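Local structure of EvdO1 (Micromonospora carbonacea, 4XBZ) at residues A[92-97]-A[103-108]; A[110-113]-A[118-121]; A[218-223]-A[245-250]; A[282-287]-A[322-327]. The protein is an oxygenase of the phytanoyl-CoA dioxygenase family that probably catalyses an oxidative cyclization in the biosynthesis of orthosomycin antibiotics. All coordinates share one frame; numbering follows the deposited sequence.

Interaction 1: residues A[92-97]-A[103-108]; sequences TVWTLE and AAPVRI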
loop_
_atom_site.group_PDB
_atom_site.type_symbol
_atom_site.label_atom_id
_atom_site.label_comp_id
_atom_site.label_asym_id
_atom_site.label_seq_id
_atom_site.Cartn_x
_atom_site.Cartn_y
_atom_site.Cartn_z
ATOM N N THR A 92 -6.972 -24.373 19.529
ATOM C CA THR A 92 -5.789 -25.161 19.200
ATOM C C THR A 92 -6.075 -26.146 18.080
ATOM O O THR A 92 -6.995 -26.950 18.176
ATOM C CB THR A 92 -5.251 -25.921 20.439
ATOM O OG1 THR A 92 -5.042 -24.993 21.511
ATOM C CG2 THR A 92 -3.932 -26.589 20.127
ATOM N N VAL A 93 -5.291 -26.056 17.009
ATOM C CA VAL A 93 -5.380 -26.992 15.890
ATOM C C VAL A 93 -4.522 -28.214 16.178
ATOM O O VAL A 93 -3.343 -28.080 16.491
ATOM C CB VAL A 93 -4.917 -26.354 14.550
ATOM C CG1 VAL A 93 -5.012 -27.359 13.418
ATOM C CG2 VAL A 93 -5.737 -25.105 14.223
ATOM N N TRP A 94 -5.120 -29.397 16.064
ATOM C CA TRP A 94 -4.453 -30.665 16.375
ATOM C C TRP A 94 -4.388 -31.558 15.141
ATOM O O TRP A 94 -5.323 -31.594 14.355
ATOM C CB TRP A 94 -5.190 -31.408 17.508
ATOM C CG TRP A 94 -4.924 -30.870 18.884
ATOM C CD1 TRP A 94 -5.467 -29.757 19.444
ATOM C CD2 TRP A 94 -4.050 -31.430 19.873
ATOM N NE1 TRP A 94 -4.986 -29.582 20.716
ATOM C CE2 TRP A 94 -4.113 -30.595 21.004
ATOM C CE3 TRP A 94 -3.223 -32.559 19.911
ATOM C CZ2 TRP A 94 -3.387 -30.847 22.161
ATOM C CZ3 TRP A 94 -2.503 -32.808 21.053
ATOM C CH2 TRP A 94 -2.584 -31.951 22.166
ATOM N N THR A 95 -3.293 -32.293 14.988
ATOM C CA THR A 95 -3.111 -33.185 13.842
ATOM C C THR A 95 -4.207 -34.243 13.787
ATOM O O THR A 95 -4.737 -34.551 12.720
ATOM C CB THR A 95 -1.729 -33.889 13.877
ATOM O OG1 THR A 95 -1.493 -34.418 15.190
ATOM C CG2 THR A 95 -0.639 -32.912 13.545
ATOM N N LEU A 96 -4.524 -34.800 14.950
ATOM C CA LEU A 96 -5.651 -35.705 15.118
ATOM C C LEU A 96 -6.360 -35.297 16.393
ATOM O O LEU A 96 -5.856 -34.446 17.119
ATOM C CB LEU A 96 -5.191 -37.154 15.222
ATOM C CG LEU A 96 -4.238 -37.666 14.152
ATOM C CD1 LEU A 96 -3.587 -38.977 14.598
ATOM C CD2 LEU A 96 -5.013 -37.843 12.868
ATOM N N GLU A 97 -7.507 -35.904 16.677
ATOM C CA GLU A 97 -8.157 -35.701 17.968
ATOM C C GLU A 97 -7.143 -36.049 19.065
ATOM O O GLU A 97 -6.462 -37.066 18.972
ATOM C CB GLU A 97 -9.422 -36.556 18.086
ATOM C CG GLU A 97 -10.615 -35.825 18.695
ATOM C CD GLU A 97 -11.445 -35.074 17.666
ATOM O OE1 GLU A 97 -11.455 -35.488 16.489
ATOM O OE2 GLU A 97 -12.096 -34.072 18.035
ATOM N N ALA A 103 -1.226 -37.899 17.859
ATOM C CA ALA A 103 -1.877 -36.601 17.686
ATOM C C ALA A 103 -1.017 -35.492 18.298
ATOM O O ALA A 103 -0.483 -35.652 19.390
ATOM C CB ALA A 103 -3.271 -36.608 18.319
ATOM N N ALA A 104 -0.862 -34.379 17.591
ATOM C CA ALA A 104 -0.075 -33.270 18.120
ATOM C C ALA A 104 -0.741 -31.933 17.804
ATOM O O ALA A 104 -1.548 -31.851 16.887
ATOM C CB ALA A 104 1.317 -33.316 17.565
ATOM N N PRO A 105 -0.433 -30.886 18.592
ATOM C CA PRO A 105 -0.918 -29.539 18.269
ATOM C C PRO A 105 0.022 -28.852 17.278
ATOM O O PRO A 105 1.231 -29.060 17.371
ATOM C CB PRO A 105 -0.902 -28.825 19.621
ATOM C CG PRO A 105 0.256 -29.486 20.356
ATOM C CD PRO A 105 0.313 -30.916 19.867
ATOM N N VAL A 106 -0.518 -28.051 16.362
ATOM C CA VAL A 106 0.304 -27.399 15.348
ATOM C C VAL A 106 0.073 -25.886 15.306
ATOM O O VAL A 106 0.860 -25.150 14.693
ATOM C CB VAL A 106 0.044 -27.991 13.935
ATOM C CG1 VAL A 106 0.632 -29.405 13.827
ATOM C CG2 VAL A 106 -1.437 -28.006 13.625
ATOM N N ARG A 107 -0.998 -25.429 15.957
ATOM C CA ARG A 107 -1.310 -24.006 15.975
ATOM C C ARG A 107 -2.144 -23.622 17.183
ATOM O O ARG A 107 -3.124 -24.288 17.524
ATOM C CB ARG A 107 -2.033 -23.606 14.681
ATOM C CG ARG A 107 -2.353 -22.120 14.520
ATOM C CD ARG A 107 -3.093 -21.888 13.198
ATOM N NE ARG A 107 -3.767 -20.588 13.128
ATOM C CZ ARG A 107 -3.611 -19.695 12.143
ATOM N NH1 ARG A 107 -2.775 -19.944 11.135
ATOM N NH2 ARG A 107 -4.275 -18.538 12.170
ATOM N N ILE A 108 -1.746 -22.530 17.822
ATOM C CA ILE A 108 -2.508 -21.947 18.925
ATOM C C ILE A 108 -3.052 -20.559 18.507
ATOM O O ILE A 108 -2.297 -19.709 18.055
ATOM C CB ILE A 108 -1.629 -21.848 20.204
ATOM C CG1 ILE A 108 -1.225 -23.246 20.669
ATOM C CG2 ILE A 108 -2.347 -21.126 21.324
ATOM C CD1 ILE A 108 -0.018 -23.267 21.550
#
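Val93 and Arg107 form the hydrogen-bonded pair of a beta hairpin, strands 92-94 and 105-109, at the edge of the major sheet of the double-stranded beta helix. Val93 N gives its hydrogen to Arg107 O at 2.8 Å, while Val93 O takes Val106 N. Both Val106 and Arg107 therefore face Val93, which makes a classic beta bulge and slips the register by one residue. Val93 CG1 rests 3.6 Å from Val106 CG2, and Val93 CG2 lies against Arg107 CB.

On the face shared by Thr92, Trp94, Pro105 and Ile108, the indole of Trp94 lies alongside Pro105, the two side chains pointing the same way, and Pro105 CD sits 3.9 Å from the centroid of the six-membered ring in a CH-pi contact over the face. Ala103 O meets the ring at its edge. With an alanine in place of Trp94, Pro105 would probably lose the flat surface it packs on, and Ser88 O, which accepts from the indole NE1, would be left without that donor. Farther out, Trp84 and Ala83 of helix 66-86 also touch Pro105, whereas the guanidinium of Arg107 leads away from the hairpin to a salt bridge with Glu109.

Past the strands, Thr95 closes the pairing twice. Thr95 N donates to Ala104 O at 2.6 Å. With chi1 at 47° its hydroxyl is held between backbone N and carbonyl carbon, turned to the facing chain, where Thr95 OG1 accepts from Ala104 N at 2.5 Å, a length shorter than such a bond normally allows and doubtful at 2.3 Å resolution.

Interaction 2: residues A[110-113]-A[118-121]; sequences YVVD and IAML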
loop_
_atom_site.group_PDB
_atom_site.type_symbol
_atom_site.label_atom_id
_atom_site.label_comp_id
_atom_site.label_asym_id
_atom_site.label_seq_id
_atom_site.Cartn_x
_atom_site.Cartn_y
_atom_site.Cartn_z
ATOM N N TYR A 110 -5.034 -16.810 19.157
ATOM C CA TYR A 110 -5.220 -15.725 20.122
ATOM C C TYR A 110 -4.100 -15.753 21.153
ATOM O O TYR A 110 -4.333 -15.660 22.361
ATOM C CB TYR A 110 -6.605 -15.810 20.786
ATOM C CG TYR A 110 -7.701 -16.038 19.778
ATOM C CD1 TYR A 110 -7.989 -15.070 18.817
ATOM C CD2 TYR A 110 -8.421 -17.227 19.756
ATOM C CE1 TYR A 110 -8.979 -15.275 17.862
ATOM C CE2 TYR A 110 -9.418 -17.448 18.809
ATOM C CZ TYR A 110 -9.689 -16.462 17.856
ATOM O OH TYR A 110 -10.669 -16.654 16.905
ATOM N N VAL A 111 -2.875 -15.875 20.646
ATOM C CA VAL A 111 -1.686 -15.925 21.485
ATOM C C VAL A 111 -1.392 -14.551 22.060
ATOM O O VAL A 111 -0.650 -14.431 23.029
ATOM C CB VAL A 111 -0.460 -16.423 20.702
ATOM C CG1 VAL A 111 -0.701 -17.834 20.171
ATOM C CG2 VAL A 111 -0.163 -15.476 19.561
ATOM N N VAL A 112 -1.966 -13.515 21.456
ATOM C CA VAL A 112 -1.808 -12.161 21.972
ATOM C C VAL A 112 -2.596 -12.000 23.284
ATOM O O VAL A 112 -2.172 -11.309 24.205
ATOM C CB VAL A 112 -2.263 -11.110 20.923
ATOM C CG1 VAL A 112 -2.884 -9.885 21.589
ATOM C CG2 VAL A 112 -1.102 -10.736 19.999
ATOM N N ASP A 113 -3.737 -12.661 23.369
ATOM C CA ASP A 113 -4.515 -12.677 24.605
ATOM C C ASP A 113 -3.855 -13.585 25.658
ATOM O O ASP A 113 -3.960 -13.342 26.862
ATOM C CB ASP A 113 -5.941 -13.144 24.311
ATOM C CG ASP A 113 -6.868 -13.021 25.511
ATOM O OD1 ASP A 113 -6.828 -11.982 26.205
ATOM O OD2 ASP A 113 -7.652 -13.967 25.747
ATOM N N ILE A 118 3.685 -11.458 24.040
ATOM C CA ILE A 118 3.228 -11.485 22.655
ATOM C C ILE A 118 2.255 -10.314 22.340
ATOM O O ILE A 118 2.301 -9.738 21.244
ATOM C CB ILE A 118 2.593 -12.853 22.336
ATOM C CG1 ILE A 118 3.660 -13.956 22.480
ATOM C CG2 ILE A 118 2.001 -12.866 20.943
ATOM C CD1 ILE A 118 3.174 -15.343 22.086
ATOM N N ALA A 119 1.421 -9.937 23.309
ATOM C CA ALA A 119 0.595 -8.737 23.178
ATOM C C ALA A 119 1.458 -7.490 22.954
ATOM O O ALA A 119 1.181 -6.673 22.078
ATOM C CB ALA A 119 -0.285 -8.558 24.405
ATOM N N MET A 120 2.520 -7.356 23.738
ATOM C CA MET A 120 3.451 -6.248 23.567
ATOM C C MET A 120 4.168 -6.321 22.211
ATOM O O MET A 120 4.460 -5.290 21.587
ATOM C CB MET A 120 4.466 -6.226 24.719
ATOM C CG MET A 120 3.822 -5.979 26.106
ATOM S SD MET A 120 4.939 -5.357 27.397
ATOM C CE MET A 120 6.109 -6.714 27.541
ATOM N N LEU A 121 4.448 -7.541 21.758
ATOM C CA LEU A 121 5.007 -7.747 20.424
ATOM C C LEU A 121 4.023 -7.195 19.392
ATOM O O LEU A 121 4.423 -6.618 18.380
ATOM C CB LEU A 121 5.297 -9.235 20.166
ATOM C CG LEU A 121 5.773 -9.649 18.757
ATOM C CD1 LEU A 121 7.067 -8.937 18.365
ATOM C CD2 LEU A 121 5.945 -11.169 18.663
#
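Val111, Val112, Ile118 and Ala119 make a buried apolar contact between two short consecutive helices, 111-114 and 116-121, which follow strand 105-109 directly. The chain turns between them, bringing Val112 CA and Ala119 CA to 4.4 Å, and no hydrogen bond crosses between the two segments.

Branched aliphatic side chains do most of the packing, with Ile118 in the middle. Its CB points toward segment 110-113, and its CG2, anti to the backbone N, touches a methyl of each valine. Ile118 CG2 meets Val111 CG2 at 3.7 Å and Val112 CG2 at 3.9 Å. The end of the longer branch, Ile118 CD1, lies instead against Val111 CB at 4.0 Å. Val112 uses both its methyls, since CG1 approaches Ala119 CB at 4.1 Å while CG2 is taken up by Ile118. An alanine at Val112 would lack both methyls and would probably leave Ile118 CG2 and Ala119 CB without the methyls they pack on. Phe259 and Leu324 also touch the valine.

The polar bonds tie the helices to their surroundings. Tyr110 is the N-cap residue of helix 111-114, and its O receives weak bonds from Asp113 N and Lys114 NZ. Asp144 of strand 139-147 accepts from Val112 N through OD1, tying the start of this helix to the major sheet. Cys288 and Met291 of helix 275-293 touch Ala119, so the two helices contact both the sheet and that helix.

Carbonyl oxygens fill in close to the hydrocarbon: Val111 O lies 3.7 Å from Ile118 CG2, and Val112 O comes to 3.3 Å from Ala119 CB.

Interaction 3: residues A[218-223]-A[245-250]; sequences SEWDTT and GAPAVV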
loop_
_atom_site.group_PDB
_atom_site.type_symbol
_atom_site.label_atom_id
_atom_site.label_comp_id
_atom_site.label_asym_id
_atom_site.label_seq_id
_atom_site.Cartn_x
_atom_site.Cartn_y
_atom_site.Cartn_z
ATOM N N SER A 218 2.290 -33.228 -7.894
ATOM C CA SER A 218 3.638 -33.668 -8.229
ATOM C C SER A 218 4.530 -33.680 -7.004
ATOM O O SER A 218 4.177 -33.117 -5.970
ATOM C CB SER A 218 4.245 -32.760 -9.295
ATOM O OG SER A 218 3.242 -32.293 -10.176
ATOM N N GLU A 219 5.686 -34.324 -7.127
ATOM C CA GLU A 219 6.692 -34.345 -6.070
ATOM C C GLU A 219 7.159 -32.930 -5.733
ATOM O O GLU A 219 7.117 -32.056 -6.601
ATOM C CB GLU A 219 7.880 -35.199 -6.507
ATOM C CG GLU A 219 7.499 -36.607 -6.937
ATOM C CD GLU A 219 7.122 -37.491 -5.762
ATOM O OE1 GLU A 219 7.499 -37.150 -4.613
ATOM O OE2 GLU A 219 6.445 -38.523 -5.990
ATOM N N TRP A 220 7.595 -32.705 -4.489
ATOM C CA TRP A 220 8.096 -31.389 -4.070
ATOM C C TRP A 220 9.124 -30.834 -5.039
ATOM O O TRP A 220 10.149 -31.459 -5.301
ATOM C CB TRP A 220 8.716 -31.446 -2.682
ATOM C CG TRP A 220 9.401 -30.164 -2.298
ATOM C CD1 TRP A 220 10.749 -29.947 -2.207
ATOM C CD2 TRP A 220 8.775 -28.913 -1.976
ATOM N NE1 TRP A 220 11.000 -28.649 -1.836
ATOM C CE2 TRP A 220 9.808 -27.990 -1.691
ATOM C CE3 TRP A 220 7.442 -28.484 -1.889
ATOM C CZ2 TRP A 220 9.549 -26.663 -1.328
ATOM C CZ3 TRP A 220 7.185 -27.156 -1.531
ATOM C CH2 TRP A 220 8.236 -26.266 -1.256
ATOM N N ASP A 221 8.842 -29.653 -5.577
ATOM C CA ASP A 221 9.720 -29.044 -6.565
ATOM C C ASP A 221 9.733 -27.520 -6.401
ATOM O O ASP A 221 8.680 -26.884 -6.379
ATOM C CB ASP A 221 9.277 -29.441 -7.973
ATOM C CG ASP A 221 10.292 -29.050 -9.042
ATOM O OD1 ASP A 221 11.174 -29.879 -9.375
ATOM O OD2 ASP A 221 10.209 -27.904 -9.545
ATOM N N THR A 222 10.928 -26.948 -6.283
ATOM C CA THR A 222 11.097 -25.530 -5.975
ATOM C C THR A 222 11.369 -24.605 -7.163
ATOM O O THR A 222 11.794 -23.467 -6.961
ATOM C CB THR A 222 12.283 -25.313 -5.013
ATOM O OG1 THR A 222 13.471 -25.838 -5.612
ATOM C CG2 THR A 222 12.047 -25.983 -3.685
ATOM N N THR A 223 11.171 -25.071 -8.393
ATOM C CA THR A 223 11.614 -24.275 -9.537
ATOM C C THR A 223 10.627 -23.137 -9.814
ATOM O O THR A 223 9.423 -23.352 -9.956
ATOM C CB THR A 223 11.812 -25.145 -10.813
ATOM O OG1 THR A 223 10.573 -25.757 -11.189
ATOM C CG2 THR A 223 12.861 -26.231 -10.566
ATOM N N GLY A 245 4.169 -22.607 0.130
ATOM C CA GLY A 245 4.144 -23.984 0.593
ATOM C C GLY A 245 5.479 -24.398 1.187
ATOM O O GLY A 245 6.436 -23.617 1.227
ATOM N N ALA A 246 5.554 -25.635 1.649
ATOM C CA ALA A 246 6.765 -26.099 2.317
ATOM C C ALA A 246 6.921 -27.592 2.103
ATOM O O ALA A 246 5.922 -28.291 1.937
ATOM C CB ALA A 246 6.722 -25.755 3.809
ATOM N N PRO A 247 8.171 -28.086 2.091
ATOM C CA PRO A 247 8.414 -29.517 1.889
ATOM C C PRO A 247 8.190 -30.280 3.184
ATOM O O PRO A 247 8.240 -29.665 4.249
ATOM C CB PRO A 247 9.895 -29.563 1.497
ATOM C CG PRO A 247 10.494 -28.481 2.369
ATOM C CD PRO A 247 9.420 -27.383 2.452
ATOM N N ALA A 248 7.965 -31.589 3.107
ATOM C CA ALA A 248 7.945 -32.397 4.322
ATOM C C ALA A 248 9.304 -32.258 5.027
ATOM O O ALA A 248 10.341 -32.204 4.360
ATOM C CB ALA A 248 7.630 -33.836 3.993
ATOM N N VAL A 249 9.300 -32.143 6.358
ATOM C CA VAL A 249 10.536 -31.908 7.123
ATOM C C VAL A 249 10.547 -32.639 8.475
ATOM O O VAL A 249 9.487 -33.016 8.992
ATOM C CB VAL A 249 10.761 -30.402 7.399
ATOM C CG1 VAL A 249 11.091 -29.647 6.103
ATOM C CG2 VAL A 249 9.553 -29.789 8.122
ATOM N N VAL A 250 11.745 -32.805 9.045
ATOM C CA VAL A 250 11.950 -33.476 10.347
ATOM C C VAL A 250 12.968 -32.734 11.226
ATOM O O VAL A 250 13.836 -32.043 10.726
ATOM C CB VAL A 250 12.440 -34.942 10.174
ATOM C CG1 VAL A 250 11.415 -35.771 9.442
ATOM C CG2 VAL A 250 13.760 -34.985 9.417
#
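Trp220 swings its indole anti to the backbone N (chi1 172°), and a chi2 of -108° turns one face of it onto Pro247. Pro247 CB stands 3.5 Å from the centroid of the five-membered ring, only 8° off the normal, a CH-pi contact squarely over the pyrrole part. Seen on the whole indole this is toward the rim. The six-membered part continues over the peptide leading into the proline, with Trp220 CZ3 3.7 Å from Ala246 C. Trp220 thus carries the contact alone from its side, joining the loop after helix 205-217 to the end of strand 244-246 in the minor sheet of the double-stranded beta helix. Further aromatic neighbours are Trp195, which meets it edge-to-face, and Trp159, whose ring plane is turned by about 5° from that of Trp220.

Just beyond, Asp221 OD2 accepts from Thr223 OG1 at 2.7 Å and from Thr223 N, the latter from above the carboxylate plane, forming an Asx turn that shapes the loop.

No hydrogen bond links the two segments. The contact therefore rests on dispersion and on the weakly polarised proline C-H meeting the electron-rich indole.

Interaction 4: residues A[282-287]-A[322-327]; sequences QQVLRS and DTLRFA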
loop_
_atom_site.group_PDB
_atom_site.type_symbol
_atom_site.label_atom_id
_atom_site.label_comp_id
_atom_site.label_asym_id
_atom_site.label_seq_id
_atom_site.Cartn_x
_atom_site.Cartn_y
_atom_site.Cartn_z
ATOM N N GLN A 282 -9.251 -2.346 16.969
ATOM C CA GLN A 282 -8.573 -1.072 17.179
ATOM C C GLN A 282 -8.242 -0.895 18.659
ATOM O O GLN A 282 -7.168 -0.401 19.013
ATOM C CB GLN A 282 -9.432 0.098 16.677
ATOM C CG GLN A 282 -9.448 0.242 15.157
ATOM C CD GLN A 282 -10.413 1.312 14.670
ATOM O OE1 GLN A 282 -11.517 1.459 15.192
ATOM N NE2 GLN A 282 -10.005 2.052 13.660
ATOM N N GLN A 283 -9.178 -1.295 19.513
ATOM C CA GLN A 283 -8.981 -1.241 20.956
ATOM C C GLN A 283 -7.864 -2.202 21.379
ATOM O O GLN A 283 -7.043 -1.867 22.241
ATOM C CB GLN A 283 -10.270 -1.585 21.710
ATOM C CG GLN A 283 -11.399 -0.542 21.669
ATOM C CD GLN A 283 -12.391 -0.773 22.805
ATOM O OE1 GLN A 283 -12.024 -0.691 23.977
ATOM N NE2 GLN A 283 -13.628 -1.105 22.466
ATOM N N VAL A 284 -7.851 -3.392 20.781
ATOM C CA VAL A 284 -6.749 -4.338 20.975
ATOM C C VAL A 284 -5.404 -3.677 20.592
ATOM O O VAL A 284 -4.446 -3.701 21.376
ATOM C CB VAL A 284 -6.947 -5.624 20.138
ATOM C CG1 VAL A 284 -5.710 -6.522 20.221
ATOM C CG2 VAL A 284 -8.191 -6.358 20.571
ATOM N N LEU A 285 -5.352 -3.059 19.411
ATOM C CA LEU A 285 -4.120 -2.422 18.935
ATOM C C LEU A 285 -3.636 -1.339 19.901
ATOM O O LEU A 285 -2.446 -1.270 20.251
ATOM C CB LEU A 285 -4.322 -1.815 17.545
ATOM C CG LEU A 285 -3.049 -1.282 16.880
ATOM C CD1 LEU A 285 -2.070 -2.410 16.690
ATOM C CD2 LEU A 285 -3.324 -0.601 15.534
ATOM N N ARG A 286 -4.563 -0.486 20.323
ATOM C CA ARG A 286 -4.213 0.624 21.201
ATOM C C ARG A 286 -3.827 0.100 22.580
ATOM O O ARG A 286 -2.948 0.652 23.239
ATOM C CB ARG A 286 -5.371 1.628 21.301
ATOM C CG ARG A 286 -5.762 2.231 19.962
ATOM C CD ARG A 286 -6.933 3.173 20.083
ATOM N NE ARG A 286 -6.479 4.522 20.374
ATOM C CZ ARG A 286 -6.754 5.171 21.494
ATOM N NH1 ARG A 286 -7.500 4.592 22.427
ATOM N NH2 ARG A 286 -6.290 6.400 21.678
ATOM N N SER A 287 -4.472 -0.982 23.003
ATOM C CA SER A 287 -4.136 -1.583 24.272
ATOM C C SER A 287 -2.725 -2.159 24.231
ATOM O O SER A 287 -1.965 -1.990 25.181
ATOM C CB SER A 287 -5.141 -2.661 24.640
ATOM O OG SER A 287 -4.774 -3.248 25.873
ATOM N N ASP A 322 -12.328 -6.009 27.854
ATOM C CA ASP A 322 -11.750 -6.683 29.010
ATOM C C ASP A 322 -10.916 -7.881 28.564
ATOM O O ASP A 322 -10.553 -8.725 29.378
ATOM C CB ASP A 322 -12.844 -7.136 29.994
ATOM C CG ASP A 322 -13.920 -8.011 29.338
ATOM O OD1 ASP A 322 -13.696 -8.555 28.239
ATOM O OD2 ASP A 322 -15.007 -8.169 29.935
ATOM N N THR A 323 -10.634 -7.953 27.265
ATOM C CA THR A 323 -9.908 -9.083 26.692
ATOM C C THR A 323 -9.253 -8.721 25.363
ATOM O O THR A 323 -9.617 -7.732 24.726
ATOM C CB THR A 323 -10.832 -10.285 26.466
ATOM O OG1 THR A 323 -10.083 -11.348 25.867
ATOM C CG2 THR A 323 -11.995 -9.907 25.559
ATOM N N LEU A 324 -8.276 -9.521 24.950
ATOM C CA LEU A 324 -7.635 -9.310 23.662
ATOM C C LEU A 324 -8.091 -10.361 22.663
ATOM O O LEU A 324 -7.596 -10.426 21.550
ATOM C CB LEU A 324 -6.115 -9.332 23.808
ATOM C CG LEU A 324 -5.529 -8.236 24.706
ATOM C CD1 LEU A 324 -4.026 -8.198 24.605
ATOM C CD2 LEU A 324 -6.100 -6.879 24.343
ATOM N N ARG A 325 -9.043 -11.191 23.060
ATOM C CA ARG A 325 -9.461 -12.285 22.197
ATOM C C ARG A 325 -10.881 -12.110 21.702
ATOM O O ARG A 325 -11.825 -12.041 22.486
ATOM C CB ARG A 325 -9.321 -13.614 22.922
ATOM C CG ARG A 325 -10.042 -14.775 22.260
ATOM C CD ARG A 325 -10.143 -15.957 23.236
ATOM N NE ARG A 325 -10.600 -17.183 22.589
ATOM C CZ ARG A 325 -11.879 -17.472 22.377
ATOM N NH1 ARG A 325 -12.820 -16.611 22.749
ATOM N NH2 ARG A 325 -12.217 -18.611 21.787
ATOM N N PHE A 326 -11.012 -12.051 20.382
ATOM C CA PHE A 326 -12.296 -11.871 19.730
ATOM C C PHE A 326 -12.479 -12.899 18.658
ATOM O O PHE A 326 -11.967 -12.753 17.551
ATOM C CB PHE A 326 -12.391 -10.473 19.160
ATOM C CG PHE A 326 -12.431 -9.441 20.212
ATOM C CD1 PHE A 326 -13.650 -9.061 20.776
ATOM C CD2 PHE A 326 -11.256 -8.899 20.700
ATOM C CE1 PHE A 326 -13.693 -8.120 21.776
ATOM C CE2 PHE A 326 -11.290 -7.968 21.711
ATOM C CZ PHE A 326 -12.514 -7.569 22.250
ATOM N N ALA A 327 -13.218 -13.940 18.999
ATOM C CA ALA A 327 -13.298 -15.121 18.165
ATOM C C ALA A 327 -14.001 -14.798 16.870
ATOM O O ALA A 327 -15.137 -14.335 16.871
ATOM C CB ALA A 327 -14.006 -16.252 18.895
#
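Val284 on helix 275-293 packs with both methyls against Leu324 and Phe326 of the irregular C-terminal chain, a helix-to-loop contact. It is small and carried by hydrocarbon, with no hydrogen bond from one segment to the other.

Among the apolar contacts the closest is Val284 CG2 to Phe326 CE2 at 3.7 Å, with Phe326 CD2 next to it at 4.0 Å. The two side chains slide past each other in opposite directions, and the methyl comes at the ring obliquely. Leu280 and Lys281, earlier on the same helix, also touch the phenyl group. Val284 CG1, anti to the backbone N (chi1 173°), reaches Leu324 CD2 at 4.2 Å, leaving CG2 for the phenylalanine. Leu324 itself sets off across the line of approach, but its end bends nearer the helix, and that one methyl also lies beside Ser287, one turn on from Val284. Cys288 and Val112 touch Leu324 too, so the leucine bridges helix 275-293 and helix 111-114.

No polar group of one segment bonds the other; the polar groups bond within the tail or to neighbours. Arg325 NE makes a salt bridge with Asp91, and Gln283 OE1 takes Ile321 N, a second tie between helix and tail just before the segment. Within the tail an ST turn fixes the backbone on both sides of Leu324: Thr323 OG1 accepts from Arg325 N at 3.0 Å, with an angle of 163° at the hydrogen.

Overall arrangement
The nickel ion, bound by His160, Asp162 and His244, has parts of interactions 1 and 3 nearby: the Arg107 side chain and Gly245 each lie about 7 Å from it. Gly245 directly follows the ligand His244, and a glycerol, probably from the crystallisation liquor, hydrogen-bonded to Arg107 NH1 is consistent with a pocket there. Interactions 1 and 3 have centres about 21 Å apart and do not touch. Strand 105-109 runs straight on into helix 111-114, linking interaction 1 to interaction 2. Interactions 2 and 4, with centres about 10 Å apart, meet directly: Asp113 OD1 probably accepts from Leu324 N at 3.1 Å. Interactions 3 and 4 lie on opposite sides of the chain's centre, their centres about 37 Å apart.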